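Side-chain contacts in Alpha/beta hydrolase fold protein (Marinomonas mediterranea, PDB 6CXT), which carries a pyrrolyl thioester on a covalently attached phosphopantetheine arm as the carrier-protein domain of a larger protein, bound here to a flavin-dependent oxidase: residues 12-17 with 30-35; 61-64 with 68-71. One frame throughout, in Å; residues are numbered along the deposited sequence.

Contact 1 (12-17 with 30-35). With FK4 (S-[2-({N-[(2R)-2-hydroxy-4-{[(R)-hydroxy(oxo)-lambda~5~-phosphanyl]oxy}-3,3-dimethylbutanoyl]-beta-alanyl}amino)ethyl] 1H-pyrrole-2-carbothioate), chain C.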
loop_
_atom_site.group_PDB
_atom_site.type_symbol
_atom_site.label_atom_id
_atom_site.label_comp_id
_atom_site.label_asym_id
_atom_site.label_seq_id
_atom_site.Cartn_x
_atom_site.Cartn_y
_atom_site.Cartn_z
ATOM N N ASP A 12 2.443 12.904 31.712
ATOM C CA ASP A 12 2.814 11.818 30.824
ATOM C C ASP A 12 1.841 10.634 30.827
ATOM O O ASP A 12 1.468 10.173 29.748
ATOM C CB ASP A 12 4.244 11.356 31.088
ATOM C CG ASP A 12 5.298 12.383 30.624
ATOM O OD1 ASP A 12 5.009 13.595 30.707
ATOM O OD2 ASP A 12 6.411 11.968 30.212
ATOM N N LEU A 13 1.424 10.135 32.000
ATOM C CA LEU A 13 0.567 8.960 32.007
ATOM C C LEU A 13 -0.901 9.283 31.869
ATOM O O LEU A 13 -1.599 8.620 31.128
ATOM C CB LEU A 13 0.866 7.993 33.165
ATOM C CG LEU A 13 2.323 7.601 33.433
ATOM C CD1 LEU A 13 2.423 6.481 34.473
ATOM C CD2 LEU A 13 3.147 7.178 32.204
ATOM N N LEU A 14 -1.399 10.308 32.544
ATOM C CA LEU A 14 -2.846 10.524 32.501
ATOM C C LEU A 14 -3.248 11.682 31.605
ATOM O O LEU A 14 -4.443 11.833 31.270
ATOM C CB LEU A 14 -3.401 10.728 33.925
ATOM C CG LEU A 14 -3.289 9.495 34.829
ATOM C CD1 LEU A 14 -3.482 9.871 36.294
ATOM C CD2 LEU A 14 -4.220 8.369 34.377
ATOM N N GLU A 15 -2.256 12.512 31.253
ATOM C CA GLU A 15 -2.469 13.694 30.423
ATOM C C GLU A 15 -3.632 14.564 30.935
ATOM O O GLU A 15 -3.555 15.167 32.028
ATOM C CB GLU A 15 -2.691 13.255 28.964
ATOM C CG GLU A 15 -1.552 12.407 28.392
ATOM C CD GLU A 15 -1.324 12.657 26.899
ATOM O OE1 GLU A 15 -0.245 12.258 26.411
ATOM O OE2 GLU A 15 -2.213 13.261 26.245
ATOM N N GLY A 16 -4.710 14.590 30.150
ATOM C CA GLY A 16 -5.973 15.218 30.543
ATOM C C GLY A 16 -6.520 14.753 31.895
ATOM O O GLY A 16 -6.573 13.548 32.188
ATOM N N ALA A 17 -6.908 15.732 32.718
ATOM C CA ALA A 17 -7.611 15.503 33.988
ATOM C C ALA A 17 -6.893 14.507 34.923
ATOM O O ALA A 17 -5.651 14.376 34.879
ATOM C CB ALA A 17 -9.091 15.131 33.758
ATOM N N LEU A 30 -6.644 1.358 40.214
ATOM C CA LEU A 30 -7.428 2.154 39.269
ATOM C C LEU A 30 -6.947 2.001 37.817
ATOM O O LEU A 30 -7.517 2.612 36.925
ATOM C CB LEU A 30 -7.498 3.638 39.664
ATOM C CG LEU A 30 -8.292 4.046 40.912
ATOM C CD1 LEU A 30 -7.982 5.503 41.178
ATOM C CD2 LEU A 30 -9.803 3.837 40.756
ATOM N N GLY A 31 -5.922 1.186 37.598
ATOM C CA GLY A 31 -5.494 0.865 36.226
ATOM C C GLY A 31 -4.549 1.905 35.663
ATOM O O GLY A 31 -4.233 1.900 34.467
ATOM N N ILE A 32 -4.060 2.800 36.523
ATOM C CA ILE A 32 -3.155 3.854 36.098
ATOM C C ILE A 32 -1.804 3.258 35.695
ATOM O O ILE A 32 -1.200 3.674 34.678
ATOM C CB ILE A 32 -3.012 4.921 37.223
ATOM C CG1 ILE A 32 -4.375 5.641 37.425
ATOM C CG2 ILE A 32 -1.860 5.864 36.937
ATOM C CD1 ILE A 32 -4.433 6.543 38.673
ATOM N N LEU A 33 -1.321 2.284 36.465
ATOM C CA LEU A 33 -0.086 1.607 36.138
ATOM C C LEU A 33 -0.441 0.281 35.489
ATOM O O LEU A 33 -1.154 -0.541 36.072
ATOM C CB LEU A 33 0.787 1.304 37.349
ATOM C CG LEU A 33 1.494 2.438 38.045
ATOM C CD1 LEU A 33 2.556 1.827 38.954
ATOM C CD2 LEU A 33 2.122 3.387 37.037
ATOM N N ASP A 34 -0.014 0.104 34.258
ATOM C CA ASP A 34 -0.260 -1.114 33.500
ATOM C C ASP A 34 0.999 -1.493 32.718
ATOM O O ASP A 34 1.998 -0.876 32.881
ATOM C CB ASP A 34 -1.507 -0.997 32.625
ATOM C CG ASP A 34 -1.390 0.076 31.523
ATOM O OD1 ASP A 34 -0.302 0.409 31.080
ATOM O OD2 ASP A 34 -2.414 0.582 31.114
ATOM N N SER A 35 0.924 -2.500 31.862
ATOM C CA SER A 35 2.124 -2.945 31.184
ATOM C C SER A 35 2.830 -1.807 30.386
ATOM O O SER A 35 4.052 -1.758 30.343
ATOM C CB SER A 35 1.702 -4.020 30.166
ATOM O OG SER A 35 2.791 -4.236 29.293
HETATM O O01 FK4 C . 4.208 -5.778 27.858
HETATM P P02 FK4 C . 2.905 -5.733 28.723
HETATM O O03 FK4 C . 1.549 -5.965 27.969
HETATM C C04 FK4 C . 1.397 -5.455 26.675
HETATM C C05 FK4 C . -0.016 -5.162 26.268
HETATM C C06 FK4 C . 0.015 -4.658 24.801
HETATM C C07 FK4 C . -0.569 -4.076 27.229
HETATM C C08 FK4 C . -0.929 -6.406 26.420
HETATM O O09 FK4 C . -2.299 -6.088 26.366
HETATM C C10 FK4 C . -0.589 -7.538 25.430
HETATM N N11 FK4 C . -1.692 -7.883 24.545
HETATM C C12 FK4 C . -1.476 -8.897 23.574
HETATM C C13 FK4 C . -1.871 -10.294 24.102
HETATM C C14 FK4 C . -1.139 -11.383 23.440
HETATM N N15 FK4 C . -1.885 -12.567 23.474
HETATM C C16 FK4 C . -1.298 -13.799 22.946
HETATM C C17 FK4 C . -1.870 -15.047 23.646
HETATM S S18 FK4 C . -0.868 -16.485 23.398
HETATM C C19 FK4 C . -0.921 -16.700 21.618
HETATM C C20 FK4 C . -0.277 -18.010 21.392
HETATM C C21 FK4 C . -0.274 -18.771 20.245
HETATM C C22 FK4 C . 0.508 -19.905 20.547
HETATM C C23 FK4 C . 0.954 -19.805 21.888
HETATM N N24 FK4 C . 0.494 -18.652 22.418
HETATM O O25 FK4 C . -1.813 -16.116 20.962
HETATM O O26 FK4 C . -0.012 -11.286 22.963
HETATM O O27 FK4 C . 0.550 -8.104 25.310
HETATM O O28 FK4 C . 3.026 -6.784 29.777
#
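Leu-14 overlaps Ile-32 through both branches of its isobutyl group. Its CD2 lies 4.1 Å from Ile-32 CG1, and its CD1 approaches Ile-32 CD1 at 4.2 Å. The two methyls of Leu-14 thus each meet a different carbon of the CG1–CD1 arm of the isoleucine, as the side chains cross at about a right angle. Leu-14 sets CG beside its backbone N (chi1 -66°), which carries the methyls to Ile-32 although the bond to CB does not itself aim across the contact. Next to this pair, Leu-13 CD1 meets Leu-33 CD2 at 4.0 Å, one branch of each leucine doing the touching at an oblique crossing. The CB of Leu-33 points away from 12-17, and the far end of the side chain comes back to Leu-13.

The contact joins the end of helix 7-13 to the loop leading into helix 35-49. Ser-37 OG is hydrogen-bonded to both Ile-32 O and Asp-34 N, tying this loop to the helix start, where Asp-34 is the N-cap. Ser-35 follows, its OG bonded covalently to FK4 P02 at 1.6 Å, so Asp-34, Ser-35 and Leu-36 form the Asp-Ser-Leu attachment motif of carrier proteins.

About 158 Å² of surface is buried between the segments, all of the close approaches being between aliphatic carbons near van der Waals distance. Such chemistry implies that between the helix end and the loop preceding the modified serine the fit is non-directional and hydrophobic.

Contact 2 (61-64 with 68-71)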
loop_
_atom_site.group_PDB
_atom_site.type_symbol
_atom_site.label_atom_id
_atom_site.label_comp_id
_atom_site.label_asym_id
_atom_site.label_seq_id
_atom_site.Cartn_x
_atom_site.Cartn_y
_atom_site.Cartn_z
ATOM N N GLU A 61 3.171 -4.070 46.692
ATOM C CA GLU A 61 3.517 -3.336 47.932
ATOM C C GLU A 61 4.136 -2.001 47.510
ATOM O O GLU A 61 3.625 -0.932 47.874
ATOM C CB GLU A 61 4.438 -4.138 48.880
ATOM C CG GLU A 61 3.853 -5.479 49.366
ATOM C CD GLU A 61 4.299 -6.718 48.539
ATOM O OE1 GLU A 61 5.421 -7.229 48.804
ATOM O OE2 GLU A 61 3.538 -7.206 47.645
ATOM N N HIS A 62 5.193 -2.065 46.697
ATOM C CA HIS A 62 5.839 -0.838 46.220
ATOM C C HIS A 62 5.020 0.061 45.277
ATOM O O HIS A 62 5.184 1.286 45.320
ATOM C CB HIS A 62 7.200 -1.153 45.621
ATOM C CG HIS A 62 8.078 -1.928 46.547
ATOM N ND1 HIS A 62 8.697 -3.106 46.182
ATOM C CD2 HIS A 62 8.416 -1.711 47.843
ATOM C CE1 HIS A 62 9.397 -3.568 47.206
ATOM N NE2 HIS A 62 9.243 -2.742 48.225
ATOM N N PHE A 63 4.126 -0.512 44.471
ATOM C CA PHE A 63 3.466 0.264 43.401
ATOM C C PHE A 63 2.054 0.574 43.750
ATOM O O PHE A 63 1.253 1.059 42.924
ATOM C CB PHE A 63 3.622 -0.409 42.034
ATOM C CG PHE A 63 5.020 -0.319 41.503
ATOM C CD1 PHE A 63 6.035 -1.186 41.960
ATOM C CD2 PHE A 63 5.358 0.692 40.581
ATOM C CE1 PHE A 63 7.358 -1.069 41.484
ATOM C CE2 PHE A 63 6.664 0.813 40.122
ATOM C CZ PHE A 63 7.661 -0.072 40.546
ATOM N N GLU A 64 1.757 0.410 45.032
ATOM C CA GLU A 64 0.422 0.718 45.469
ATOM C C GLU A 64 0.032 2.153 45.157
ATOM O O GLU A 64 -1.084 2.430 44.658
ATOM C CB GLU A 64 0.294 0.422 46.987
ATOM C CG GLU A 64 -1.117 0.647 47.459
ATOM C CD GLU A 64 -1.316 0.423 48.942
ATOM O OE1 GLU A 64 -0.337 0.168 49.700
ATOM O OE2 GLU A 64 -2.492 0.522 49.314
ATOM N N THR A 68 4.249 4.930 48.357
ATOM C CA THR A 68 4.963 3.659 48.492
ATOM C C THR A 68 6.066 3.553 47.428
ATOM O O THR A 68 7.179 3.039 47.698
ATOM C CB THR A 68 4.026 2.415 48.437
ATOM O OG1 THR A 68 3.341 2.339 47.175
ATOM C CG2 THR A 68 2.955 2.463 49.577
ATOM N N LEU A 69 5.745 4.043 46.220
ATOM C CA LEU A 69 6.736 4.048 45.121
ATOM C C LEU A 69 7.902 4.970 45.466
ATOM O O LEU A 69 9.077 4.544 45.382
ATOM C CB LEU A 69 6.080 4.478 43.802
ATOM C CG LEU A 69 7.056 4.619 42.613
ATOM C CD1 LEU A 69 7.917 3.377 42.387
ATOM C CD2 LEU A 69 6.250 5.015 41.391
ATOM N N ALA A 70 7.573 6.216 45.870
ATOM C CA ALA A 70 8.614 7.129 46.415
ATOM C C ALA A 70 9.475 6.396 47.490
ATOM O O ALA A 70 10.731 6.418 47.403
ATOM C CB ALA A 70 7.999 8.436 46.919
ATOM N N ALA A 71 8.815 5.627 48.390
ATOM C CA ALA A 71 9.556 4.901 49.442
ATOM C C ALA A 71 10.560 3.915 48.847
ATOM O O ALA A 71 11.713 3.853 49.301
ATOM C CB ALA A 71 8.621 4.217 50.454
#
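Polar contacts converge on the side chain of Thr-68 and the carbonyl of His-62. Thr-68 OG1 lies 2.8 Å from His-62 O, a probable hydrogen bond, though not the sole possible use of the hydroxyl proton. The hydroxyl sits between the backbone N and the carbonyl carbon of its own residue (chi1 61°), which turns it back toward the preceding loop. Glu-64 N is 3.3 Å from the same OG1. Leu-69 N also comes to 3.0 Å from His-62 O, but the angle is too poor for a hydrogen bond. Asn-65 OD1 accepts a bond from Thr-68 N, and the imidazole of His-62 is held by its ND1 on Glu-57 O.

Apolar contacts lie on the inner side. Leu-69 CD1 approaches the Phe-63 ring, 3.6 Å from Phe-63 CE2 and 3.9 Å from Phe-63 CZ. It stands 4.1 Å from the centroid of the Phe-63 ring and 30° off the normal, evidence for an off-centre CH-pi contact. Both side chains also reach Leu-41 of helix 35-49.

A looser, mixed contact lies toward the surface, where the extended Glu-64 side chain passes Thr-68 at a slant and brings its OE1 to 4.0 Å from Thr-68 CG2.

A probable hydroxyl-to-carbonyl bond and an aromatic-aliphatic pair facing the core thus join the loop 61-64 to the first turn of helix 66-75, an arrangement belonging to the all-helical carrier-protein fold, whose last helix packs against the long helix 35-49.

How the contacts relate
Contact 1 precedes contact 2 in sequence, without overlap, and their centres lie 16 Å apart on opposite sides of the chain's centre. They nevertheless touch directly, since Leu-33 CD1 packs 3.4 Å from Phe-63 CD2. These two side chains also share Met-38 and Leu-41 of helix 35-49, which therefore lies under both contacts. Leu-27 makes a second connection through backbone hydrogen bonds with both Leu-33 and Glu-64. Their relation to the ligand differs: 30-35 ends on the serine that carries FK4, whereas the Phe-63 side chain is about 13 Å from it. FK4 itself is hydrogen-bonded to Arg-243 of a Butyryl-CoA dehydrogenase chain, among other partners.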